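Local coordinates for protein inactive dihydroorotase-like domain (PDB 5NNL) that is an inactive member of the dihydroorotase-like family, with an amidohydrolase-type alpha/beta barrel and no established activity of its own, at residues Lys57-Ala62 / Ser89-Glu94; Gly96-Pro101 / Glu116-Ala121; Ser139-Ala144 / Leu173-Asp178. All blocks are in the same frame, centred on the assembly; numbering follows the deposited sequence.

Contact 1 (Lys57-Ala62 / Ser89-Glu94); sequences KSLKVA and SSVAGE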
loop_
_atom_site.group_PDB
_atom_site.type_symbol
_atom_site.label_atom_id
_atom_site.label_comp_id
_atom_site.label_asym_id
_atom_site.label_seq_id
_atom_site.Cartn_x
_atom_site.Cartn_y
_atom_site.Cartn_z
ATOM N N LYS A 57 19.088 -7.182 11.858
ATOM C CA LYS A 57 19.009 -8.556 11.369
ATOM C C LYS A 57 17.821 -8.741 10.434
ATOM O O LYS A 57 17.953 -9.344 9.362
ATOM C CB LYS A 57 18.924 -9.521 12.555
ATOM C CG LYS A 57 18.400 -10.924 12.232
ATOM C CD LYS A 57 19.345 -11.701 11.331
ATOM C CE LYS A 57 18.724 -13.018 10.891
ATOM N NZ LYS A 57 19.540 -13.715 9.857
ATOM N N SER A 58 16.653 -8.228 10.824
ATOM C CA SER A 58 15.447 -8.419 10.024
ATOM C C SER A 58 15.577 -7.755 8.661
ATOM O O SER A 58 15.187 -8.328 7.638
ATOM C CB SER A 58 14.235 -7.864 10.768
ATOM O OG SER A 58 13.709 -8.822 11.669
ATOM N N LEU A 59 16.105 -6.532 8.633
ATOM C CA LEU A 59 16.306 -5.842 7.365
ATOM C C LEU A 59 17.111 -6.693 6.393
ATOM O O LEU A 59 16.772 -6.783 5.207
ATOM C CB LEU A 59 17.007 -4.508 7.614
ATOM C CG LEU A 59 17.241 -3.614 6.401
ATOM C CD1 LEU A 59 15.939 -3.221 5.710
ATOM C CD2 LEU A 59 17.978 -2.383 6.849
ATOM N N LYS A 60 18.177 -7.337 6.880
ATOM C CA LYS A 60 19.077 -8.063 5.987
ATOM C C LYS A 60 18.407 -9.294 5.394
ATOM O O LYS A 60 18.639 -9.628 4.226
ATOM C CB LYS A 60 20.356 -8.454 6.729
ATOM C CG LYS A 60 21.542 -7.566 6.390
ATOM C CD LYS A 60 22.833 -8.063 7.026
ATOM C CE LYS A 60 24.012 -7.908 6.071
ATOM N NZ LYS A 60 24.117 -6.531 5.503
ATOM N N VAL A 61 17.583 -9.992 6.178
ATOM C CA VAL A 61 16.852 -11.134 5.636
ATOM C C VAL A 61 15.943 -10.680 4.502
ATOM O O VAL A 61 15.885 -11.311 3.439
ATOM C CB VAL A 61 16.059 -11.847 6.748
ATOM C CG1 VAL A 61 15.308 -13.049 6.185
ATOM C CG2 VAL A 61 16.991 -12.287 7.872
ATOM N N ALA A 62 15.221 -9.577 4.709
ATOM C CA ALA A 62 14.387 -9.031 3.644
ATOM C C ALA A 62 15.231 -8.654 2.434
ATOM O O ALA A 62 14.839 -8.912 1.289
ATOM C CB ALA A 62 13.610 -7.819 4.157
ATOM N N SER A 89 17.330 4.088 13.344
ATOM C CA SER A 89 17.819 5.373 12.849
ATOM C C SER A 89 19.180 5.243 12.173
ATOM O O SER A 89 19.447 5.941 11.188
ATOM C CB SER A 89 17.896 6.385 13.993
ATOM O OG SER A 89 19.112 7.113 13.962
ATOM N N SER A 90 20.050 4.365 12.676
ATOM C CA SER A 90 21.360 4.174 12.061
ATOM C C SER A 90 21.275 3.501 10.698
ATOM O O SER A 90 22.298 3.378 10.016
ATOM C CB SER A 90 22.255 3.345 12.983
ATOM O OG SER A 90 21.696 2.066 13.253
ATOM N N VAL A 91 20.083 3.083 10.286
ATOM C CA VAL A 91 19.861 2.313 9.074
ATOM C C VAL A 91 18.855 2.996 8.152
ATOM O O VAL A 91 18.437 2.417 7.148
ATOM C CB VAL A 91 19.418 0.883 9.450
ATOM C CG1 VAL A 91 19.235 -0.003 8.265
ATOM C CG2 VAL A 91 20.459 0.247 10.374
ATOM N N ALA A 92 18.489 4.245 8.461
ATOM C CA ALA A 92 17.440 4.936 7.721
ATOM C C ALA A 92 17.746 5.022 6.232
ATOM O O ALA A 92 16.822 5.016 5.408
ATOM C CB ALA A 92 17.244 6.339 8.294
ATOM N N GLY A 93 19.026 5.108 5.865
ATOM C CA GLY A 93 19.394 5.249 4.469
ATOM C C GLY A 93 19.107 4.024 3.624
ATOM O O GLY A 93 19.102 4.122 2.393
ATOM N N GLU A 94 18.875 2.873 4.252
ATOM C CA GLU A 94 18.579 1.642 3.531
ATOM C C GLU A 94 17.086 1.401 3.330
ATOM O O GLU A 94 16.722 0.522 2.541
ATOM C CB GLU A 94 19.193 0.452 4.272
ATOM C CG GLU A 94 20.708 0.560 4.450
ATOM C CD GLU A 94 21.297 -0.592 5.242
ATOM O OE1 GLU A 94 21.003 -1.761 4.909
ATOM O OE2 GLU A 94 22.050 -0.329 6.205
#
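Leu59 of helix 56-64 points at Val91 and Glu94, in the loop between helix 85-89 and strand 98-100. The apolar part is Leu59 against Val91. The two side chains meet tip to tip, CD2 of Leu59 on CG1 of Val91, but the modelled spacing is shorter than two carbons allow, so its exact value is doubtful. Leu59 has CG anti to the backbone N (chi1 -177°), which turns CD2 toward Val91 and Glu94. The second kind of contact is apolar on polar. CD2 of Leu59 lies 3.6 Å from OE1 of Glu94 and 4.0 Å from its CB. The Glu94 chain is extended beyond CG and passes the leucine methyl at a slant. Lys60 NZ stays 5.7 Å from Glu94 OE1, so the opposite charges are near without pairing. The loop is shaped by a type I turn from Ser89 to Ala92 and by a 3.0 Å bond from Glu94 N to Val91 O. Leu59 also touches Val95 and Leu76. No hydrogen bond joins the two segments. Their contact rests on one leucine methyl against a valine methyl and the Glu94 side chain, whose OE1 is held instead by a hydrogen bond from NE2 of Gln63, further along helix 56-64.

Contact 2 (Gly96-Pro101 / Glu116-Ala121); sequences GSLFIP and EAHFDA
Leu98 and Ile100, alternate residues of strand 98-100, both face helix 111-121, and the nearest pair of CA atoms, those of Ile100 and His118, is 8.8 Å apart. Two side-chain pairs fill this gap. Leu98 CD2 lies 4.0 Å from His118 CB, so the leucine touches the root of the histidine, and the two side chains cross at about a right angle. Ile100 reaches out with its longer branch. CG1 is anti to the carbonyl carbon (chi1 -56°) and the chain then runs extended, which puts CD1 4.0 Å from CE1 of Phe119. The methyl approaches that ring obliquely. The polar end of His118 is held by the hydrogen bond from NE2 to Thr81 O. Its ND1 is buried with no partner in the model, consistent with a neutral ring carrying its proton on NE2. No hydrogen bond links the two segments. The strand and helix belong to the beta-alpha-beta unit completed by strand 128-130, and Leu98 bonds through its backbone to Pro127 and Ile129. Helix 85-89 adds Ile88 against both Leu98 and His118. On the side of helix 134-146, Ile140 touches both Ile100 and Phe119.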
loop_
_atom_site.group_PDB
_atom_site.type_symbol
_atom_site.label_atom_id
_atom_site.label_comp_id
_atom_site.label_asym_id
_atom_site.label_seq_id
_atom_site.Cartn_x
_atom_site.Cartn_y
_atom_site.Cartn_z
ATOM N N GLY A 96 12.971 3.360 2.959
ATOM C CA GLY A 96 12.354 4.549 2.407
ATOM C C GLY A 96 11.306 5.177 3.306
ATOM O O GLY A 96 10.732 6.212 2.953
ATOM N N SER A 97 11.044 4.574 4.464
ATOM C CA SER A 97 9.972 5.064 5.321
ATOM C C SER A 97 10.016 4.355 6.667
ATOM O O SER A 97 10.529 3.239 6.787
ATOM C CB SER A 97 8.607 4.839 4.676
ATOM O OG SER A 97 8.323 3.453 4.627
ATOM N N LEU A 98 9.431 5.007 7.668
ATOM C CA LEU A 98 9.253 4.430 8.994
ATOM C C LEU A 98 7.775 4.165 9.240
ATOM O O LEU A 98 6.946 5.072 9.102
ATOM C CB LEU A 98 9.800 5.361 10.079
ATOM C CG LEU A 98 9.484 4.970 11.526
ATOM C CD1 LEU A 98 10.078 3.610 11.841
ATOM C CD2 LEU A 98 10.003 6.021 12.498
ATOM N N PHE A 99 7.452 2.932 9.615
ATOM C CA PHE A 99 6.091 2.541 9.946
ATOM C C PHE A 99 5.926 2.480 11.462
ATOM O O PHE A 99 6.675 1.770 12.142
ATOM C CB PHE A 99 5.749 1.190 9.320
ATOM C CG PHE A 99 4.353 0.722 9.615
ATOM C CD1 PHE A 99 3.256 1.465 9.206
ATOM C CD2 PHE A 99 4.136 -0.464 10.294
ATOM C CE1 PHE A 99 1.970 1.032 9.475
ATOM C CE2 PHE A 99 2.853 -0.900 10.565
ATOM C CZ PHE A 99 1.769 -0.151 10.157
ATOM N N ILE A 100 4.952 3.214 11.974
ATOM C CA ILE A 100 4.678 3.279 13.410
ATOM C C ILE A 100 3.295 2.710 13.662
ATOM O O ILE A 100 2.287 3.412 13.545
ATOM C CB ILE A 100 4.785 4.720 13.941
ATOM C CG1 ILE A 100 6.162 5.304 13.622
ATOM C CG2 ILE A 100 4.533 4.728 15.446
ATOM C CD1 ILE A 100 6.357 6.731 14.087
ATOM N N PRO A 101 3.192 1.435 14.031
ATOM C CA PRO A 101 1.937 0.916 14.568
ATOM C C PRO A 101 1.913 1.048 16.082
ATOM O O PRO A 101 2.944 1.008 16.755
ATOM C CB PRO A 101 1.973 -0.554 14.137
ATOM C CG PRO A 101 3.457 -0.904 14.237
ATOM C CD PRO A 101 4.229 0.385 13.971
ATOM N N GLU A 116 7.378 9.594 20.437
ATOM C CA GLU A 116 8.189 10.808 20.395
ATOM C C GLU A 116 9.659 10.482 20.176
ATOM O O GLU A 116 10.364 11.231 19.490
ATOM C CB GLU A 116 8.004 11.609 21.689
ATOM C CG GLU A 116 9.011 12.745 21.907
ATOM C CD GLU A 116 8.891 13.857 20.882
ATOM O OE1 GLU A 116 7.892 13.880 20.137
ATOM O OE2 GLU A 116 9.796 14.718 20.826
ATOM N N ALA A 117 10.138 9.375 20.747
ATOM C CA ALA A 117 11.538 8.999 20.584
ATOM C C ALA A 117 11.882 8.815 19.110
ATOM O O ALA A 117 12.882 9.354 18.622
ATOM C CB ALA A 117 11.829 7.724 21.379
ATOM N N HIS A 118 11.046 8.073 18.379
ATOM C CA HIS A 118 11.272 7.893 16.947
ATOM C C HIS A 118 11.222 9.225 16.209
ATOM O O HIS A 118 12.055 9.489 15.334
ATOM C CB HIS A 118 10.241 6.921 16.377
ATOM C CG HIS A 118 10.334 5.539 16.944
ATOM N ND1 HIS A 118 11.093 4.545 16.363
ATOM C CD2 HIS A 118 9.762 4.983 18.038
ATOM C CE1 HIS A 118 10.984 3.438 17.075
ATOM N NE2 HIS A 118 10.181 3.676 18.097
ATOM N N PHE A 119 10.251 10.080 16.546
ATOM C CA PHE A 119 10.194 11.405 15.936
ATOM C C PHE A 119 11.470 12.202 16.191
ATOM O O PHE A 119 11.858 13.032 15.360
ATOM C CB PHE A 119 8.979 12.173 16.455
ATOM C CG PHE A 119 7.742 11.969 15.638
ATOM C CD1 PHE A 119 7.014 10.799 15.743
ATOM C CD2 PHE A 119 7.308 12.949 14.769
ATOM C CE1 PHE A 119 5.875 10.610 14.996
ATOM C CE2 PHE A 119 6.171 12.770 14.018
ATOM C CZ PHE A 119 5.450 11.598 14.129
ATOM N N ASP A 120 12.125 11.975 17.333
ATOM C CA ASP A 120 13.400 12.627 17.624
ATOM C C ASP A 120 14.572 11.987 16.884
ATOM O O ASP A 120 15.527 12.685 16.524
ATOM C CB ASP A 120 13.673 12.594 19.129
ATOM C CG ASP A 120 12.630 13.345 19.929
ATOM O OD1 ASP A 120 12.055 14.317 19.395
ATOM O OD2 ASP A 120 12.386 12.966 21.092
ATOM N N ALA A 121 14.527 10.673 16.657
ATOM C CA ALA A 121 15.647 9.932 16.088
ATOM C C ALA A 121 15.555 9.751 14.576
ATOM O O ALA A 121 16.558 9.395 13.948
ATOM C CB ALA A 121 15.743 8.554 16.749
#

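Contact 3 (Ser139-Ala144 / Leu173-Asp178); sequences SILLLA and LKVTCD
Leu141 has CG anti to the carbonyl carbon (chi1 -70°), and Val175 has CG2 anti to its backbone N while CG1 takes the crowded position between N and the carbonyl carbon (chi1 57°). These torsions bring CD2 of Leu141 to 3.7 Å from CG2 of Val175, and to 4.1 Å from its CB. The two side chains lie at a slant to each other. Leu173 makes the other half of the contact. Its CD1 sits 3.6 Å from the backbone O of Leu141. Its CD2 is 4.2 Å from CD2 of Leu141, so one methyl of Leu141 serves both partners. Between Leu173 and Val175 the chain bends in an inverse gamma turn centred on Lys174, closed by a 2.8 Å bond from Val175 N to Leu173 O. On either side of this turn, Leu173 and Val175 both point toward the helix. Lys174 NZ is hydrogen-bonded to Asn148 OD1. Ile151 of strand 151-153 touches Leu141, Ala144 and Val175, and joins the same apolar cluster. Packing of an outer helix over two neighbouring parallel strands is characteristic of an alpha/beta barrel, consistent with the amidohydrolase fold of the dihydroorotase family.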
loop_
_atom_site.group_PDB
_atom_site.type_symbol
_atom_site.label_atom_id
_atom_site.label_comp_id
_atom_site.label_asym_id
_atom_site.label_seq_id
_atom_site.Cartn_x
_atom_site.Cartn_y
_atom_site.Cartn_z
ATOM N N SER A 139 -2.847 11.368 18.655
ATOM C CA SER A 139 -1.578 11.511 19.367
ATOM C C SER A 139 -0.414 11.694 18.400
ATOM O O SER A 139 0.455 12.551 18.612
ATOM C CB SER A 139 -1.331 10.293 20.252
ATOM O OG SER A 139 -2.351 10.155 21.222
ATOM N N ILE A 140 -0.361 10.880 17.348
ATOM C CA ILE A 140 0.739 10.997 16.399
ATOM C C ILE A 140 0.558 12.225 15.508
ATOM O O ILE A 140 1.544 12.808 15.044
ATOM C CB ILE A 140 0.872 9.696 15.587
ATOM C CG1 ILE A 140 2.202 9.669 14.830
ATOM C CG2 ILE A 140 -0.300 9.520 14.628
ATOM C CD1 ILE A 140 2.612 8.285 14.382
ATOM N N LEU A 141 -0.684 12.657 15.276
ATOM C CA LEU A 141 -0.906 13.901 14.545
ATOM C C LEU A 141 -0.435 15.109 15.347
ATOM O O LEU A 141 0.043 16.094 14.772
ATOM C CB LEU A 141 -2.386 14.050 14.185
ATOM C CG LEU A 141 -2.969 13.104 13.128
ATOM C CD1 LEU A 141 -4.429 13.448 12.865
ATOM C CD2 LEU A 141 -2.168 13.149 11.833
ATOM N N LEU A 142 -0.583 15.066 16.673
ATOM C CA LEU A 142 -0.052 16.144 17.501
ATOM C C LEU A 142 1.464 16.227 17.373
ATOM O O LEU A 142 2.030 17.316 17.224
ATOM C CB LEU A 142 -0.453 15.935 18.961
ATOM C CG LEU A 142 0.095 16.985 19.932
ATOM C CD1 LEU A 142 -0.466 18.365 19.613
ATOM C CD2 LEU A 142 -0.203 16.601 21.369
ATOM N N LEU A 143 2.139 15.079 17.431
ATOM C CA LEU A 143 3.595 15.066 17.345
ATOM C C LEU A 143 4.069 15.597 15.998
ATOM O O LEU A 143 5.005 16.402 15.932
ATOM C CB LEU A 143 4.116 13.650 17.595
ATOM C CG LEU A 143 3.860 13.125 19.012
ATOM C CD1 LEU A 143 4.277 11.672 19.156
ATOM C CD2 LEU A 143 4.576 13.974 20.046
ATOM N N ALA A 144 3.427 15.166 14.909
ATOM C CA ALA A 144 3.791 15.687 13.595
ATOM C C ALA A 144 3.658 17.203 13.557
ATOM O O ALA A 144 4.505 17.895 12.980
ATOM C CB ALA A 144 2.923 15.047 12.513
ATOM N N LEU A 173 -1.930 21.278 9.009
ATOM C CA LEU A 173 -1.139 20.148 9.477
ATOM C C LEU A 173 -0.685 19.302 8.289
ATOM O O LEU A 173 -1.476 18.993 7.395
ATOM C CB LEU A 173 -1.968 19.319 10.456
ATOM C CG LEU A 173 -1.226 18.407 11.429
ATOM C CD1 LEU A 173 -2.029 18.258 12.707
ATOM C CD2 LEU A 173 -0.984 17.057 10.806
ATOM N N LYS A 174 0.596 18.928 8.277
ATOM C CA LYS A 174 1.178 18.222 7.132
ATOM C C LYS A 174 0.829 16.735 7.205
ATOM O O LYS A 174 1.667 15.875 7.486
ATOM C CB LYS A 174 2.688 18.416 7.087
ATOM C CG LYS A 174 3.157 19.862 7.074
ATOM C CD LYS A 174 4.552 19.959 6.463
ATOM C CE LYS A 174 5.398 21.046 7.105
ATOM N NZ LYS A 174 4.690 22.350 7.183
ATOM N N VAL A 175 -0.436 16.429 6.930
ATOM C CA VAL A 175 -0.922 15.055 6.982
ATOM C C VAL A 175 -1.458 14.655 5.615
ATOM O O VAL A 175 -2.110 15.450 4.928
ATOM C CB VAL A 175 -1.997 14.866 8.078
ATOM C CG1 VAL A 175 -3.146 15.812 7.880
ATOM C CG2 VAL A 175 -2.483 13.422 8.114
ATOM N N THR A 176 -1.163 13.419 5.221
ATOM C CA THR A 176 -1.768 12.780 4.062
ATOM C C THR A 176 -2.275 11.411 4.493
ATOM O O THR A 176 -1.964 10.934 5.586
ATOM C CB THR A 176 -0.776 12.645 2.896
ATOM O OG1 THR A 176 0.312 11.796 3.279
ATOM C CG2 THR A 176 -0.232 14.008 2.491
ATOM N N CYS A 177 -3.071 10.770 3.639
ATOM C CA CYS A 177 -3.628 9.480 4.016
ATOM C C CYS A 177 -3.957 8.656 2.783
ATOM O O CYS A 177 -4.057 9.174 1.669
ATOM C CB CYS A 177 -4.892 9.637 4.870
ATOM S SG CYS A 177 -6.279 10.403 3.995
ATOM N N ASP A 178 -4.145 7.357 3.009
ATOM C CA ASP A 178 -4.633 6.457 1.979
ATOM C C ASP A 178 -5.745 5.583 2.539
ATOM O O ASP A 178 -5.936 5.475 3.753
ATOM C CB ASP A 178 -3.516 5.560 1.406
ATOM C CG ASP A 178 -3.008 4.531 2.401
ATOM O OD1 ASP A 178 -1.905 4.730 2.953
ATOM O OD2 ASP A 178 -3.704 3.516 2.625
#

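In the fold
The three contacts follow one another along the chain. Contacts 2 and 3 are buried and set neighbouring helices 111-121 and 134-146 on strands of the same sheet. Their centres are 12 Å apart and they touch directly, with Phe119 lying against helix 134-146. Contact 1 is only partly buried and sets helix 56-64 against a loop. It meets contact 2 where Ser89 CB lies 3.3 Å from Ala121 O, but stays about 15 Å from contact 3 at the nearest atoms. None has a hydrogen bond between its segments. Contact 3 is wholly aliphatic in its side chains, contact 2 adds one phenyl ring and the CB of a histidine, and contact 1 brings in a carboxylate.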